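Local coordinates for protein agglutinin (Rhizoctonia solani, PDB 4G9M) that probably binds carbohydrates as a fungal lectin of the ricin-type beta-trefoil family and assembles as a domain-swapped dimer, at residues A87-I92 with A103-L108. Numbering follows the deposited sequence.
Sequences AVPLDI and AADHRL
Asp91 sets one carboxylate oxygen over the face of the Arg107 guanidinium at one end of an antiparallel beta hairpin in this beta-trefoil lectin, where residues 90-94 pair with 99-103. Asp91 OD2 sits over the centre of the guanidinium, 3.4 Å from Arg107 CZ. Because OD2 lies above the guanidinium plane, no N-H of Arg107 points at it, and the salt bridge is one of charge alone. The carboxylate and guanidinium planes are almost perpendicular (89°). The Arg107 chain is extended from CG to NE (chi3 -172°), which brings the guanidinium to Asp91 OD2. There the guanidinium edge is held within its own chain segment. Arg107 NE donates to Ala104 O at 3.2 Å, the acceptor lying close to the guanidinium plane. Arg107 NH1 also forms a salt bridge with Glu102 OE2 of the second subunit, so this corner lies at the dimer contact.

Ala103 faces Leu90 in a non-hydrogen-bonded antiparallel pair and also starts a type I turn that ends at His106. Ala104 CB lies against Pro89 O and 4.2 Å from Pro89 CB. Leu90 starts away from residues 103-108 and packs on Val58 and Leu60 of strand 58-62, and Val88 CG1 touches Ala103 CB. The Asp105 side chain crosses the proline ring at about a right angle, with Asp105 OD2 3.5 Å from Pro89 CG. Pro89 O takes two hydrogen bonds. Ala104 N donates to Pro89 O at 2.8 Å, nearly straight at 165°. A water donates the other and accepts from Asp105 N, with 2.9 Å between the water oxygen and that nitrogen.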
loop_
_atom_site.group_PDB
_atom_site.type_symbol
_atom_site.label_atom_id
_atom_site.label_comp_id
_atom_site.label_asym_id
_atom_site.label_seq_id
_atom_site.Cartn_x
_atom_site.Cartn_y
_atom_site.Cartn_z
ATOM N N ALA B 87 8.779 13.625 11.704
ATOM C CA ALA B 87 8.231 12.894 10.583
ATOM C C ALA B 87 6.714 12.995 10.534
ATOM O O ALA B 87 6.039 12.910 11.558
ATOM C CB ALA B 87 8.629 11.418 10.669
ATOM N N VAL B 88 6.177 13.177 9.334
ATOM C CA VAL B 88 4.778 12.866 9.118
ATOM C C VAL B 88 4.670 11.361 8.834
ATOM O O VAL B 88 5.262 10.871 7.865
ATOM C CB VAL B 88 4.215 13.665 7.929
ATOM C CG1 VAL B 88 2.861 13.104 7.475
ATOM C CG2 VAL B 88 4.100 15.140 8.296
ATOM N N PRO B 89 3.938 10.612 9.681
ATOM C CA PRO B 89 3.785 9.180 9.394
ATOM C C PRO B 89 2.971 8.943 8.124
ATOM O O PRO B 89 2.025 9.686 7.852
ATOM C CB PRO B 89 3.045 8.651 10.631
ATOM C CG PRO B 89 2.238 9.864 11.114
ATOM C CD PRO B 89 3.170 11.025 10.877
ATOM N N LEU B 90 3.347 7.915 7.361
ATOM C CA LEU B 90 2.798 7.671 6.025
ATOM C C LEU B 90 2.261 6.246 5.907
ATOM O O LEU B 90 2.574 5.382 6.732
ATOM C CB LEU B 90 3.880 7.878 4.950
ATOM C CG LEU B 90 4.682 9.182 5.051
ATOM C CD1 LEU B 90 5.951 9.112 4.203
ATOM C CD2 LEU B 90 3.823 10.360 4.636
ATOM N N ASP B 91 1.448 6.026 4.878
ATOM C CA ASP B 91 0.987 4.706 4.462
ATOM C C ASP B 91 1.389 4.590 3.004
ATOM O O ASP B 91 1.138 5.511 2.223
ATOM C CB ASP B 91 -0.535 4.618 4.528
ATOM C CG ASP B 91 -1.065 4.302 5.918
ATOM O OD1 ASP B 91 -0.349 3.639 6.721
ATOM O OD2 ASP B 91 -2.240 4.662 6.180
ATOM N N ILE B 92 2.014 3.480 2.618
ATOM C CA ILE B 92 2.405 3.297 1.223
ATOM C C ILE B 92 1.352 2.396 0.564
ATOM O O ILE B 92 1.217 1.227 0.930
ATOM C CB ILE B 92 3.812 2.659 1.114
ATOM C CG1 ILE B 92 4.815 3.399 2.013
ATOM C CG2 ILE B 92 4.295 2.698 -0.322
ATOM C CD1 ILE B 92 4.869 4.920 1.742
ATOM N N ALA B 103 -0.561 10.519 3.730
ATOM C CA ALA B 103 -0.378 10.905 5.129
ATOM C C ALA B 103 -1.251 10.020 6.016
ATOM O O ALA B 103 -2.484 10.021 5.882
ATOM C CB ALA B 103 -0.741 12.387 5.322
ATOM N N ALA B 104 -0.629 9.282 6.931
ATOM C CA ALA B 104 -1.331 8.256 7.702
ATOM C C ALA B 104 -2.454 8.822 8.565
ATOM O O ALA B 104 -3.470 8.168 8.776
ATOM C CB ALA B 104 -0.357 7.480 8.560
ATOM N N ASP B 105 -2.262 10.046 9.051
ATOM C CA ASP B 105 -3.257 10.675 9.909
ATOM C C ASP B 105 -4.037 11.787 9.208
ATOM O O ASP B 105 -4.845 12.482 9.831
ATOM C CB ASP B 105 -2.606 11.152 11.200
ATOM C CG ASP B 105 -2.112 9.985 12.060
ATOM O OD1 ASP B 105 -2.876 8.996 12.197
ATOM O OD2 ASP B 105 -0.983 10.047 12.586
ATOM N N HIS B 106 -3.801 11.928 7.906
ATOM C CA HIS B 106 -4.590 12.801 7.044
ATOM C C HIS B 106 -4.754 12.102 5.699
ATOM O O HIS B 106 -4.185 12.539 4.708
ATOM C CB HIS B 106 -3.853 14.126 6.822
ATOM C CG HIS B 106 -3.488 14.841 8.088
ATOM N ND1 HIS B 106 -2.409 14.476 8.867
ATOM C CD2 HIS B 106 -4.063 15.896 8.711
ATOM C CE1 HIS B 106 -2.335 15.278 9.913
ATOM N NE2 HIS B 106 -3.324 16.151 9.842
ATOM N N ARG B 107 -5.545 11.029 5.661
ATOM C CA ARG B 107 -5.449 10.052 4.572
ATOM C C ARG B 107 -6.025 10.503 3.230
ATOM O O ARG B 107 -5.871 9.805 2.224
ATOM C CB ARG B 107 -6.090 8.719 4.977
ATOM C CG ARG B 107 -5.341 7.986 6.077
ATOM C CD ARG B 107 -5.848 6.568 6.249
ATOM N NE ARG B 107 -5.261 5.928 7.425
ATOM C CZ ARG B 107 -5.321 4.623 7.677
ATOM N NH1 ARG B 107 -5.930 3.808 6.828
ATOM N NH2 ARG B 107 -4.762 4.132 8.776
ATOM N N LEU B 108 -6.707 11.645 3.211
ATOM C CA LEU B 108 -7.157 12.214 1.947
ATOM C C LEU B 108 -5.980 12.837 1.207
ATOM O O LEU B 108 -6.095 13.142 0.020
ATOM C CB LEU B 108 -8.233 13.292 2.161
ATOM C CG LEU B 108 -9.655 12.872 2.541
ATOM C CD1 LEU B 108 -10.521 14.112 2.692
ATOM C CD2 LEU B 108 -10.257 11.925 1.514
HETATM O O HOH W 1 0.153 11.635 8.707
#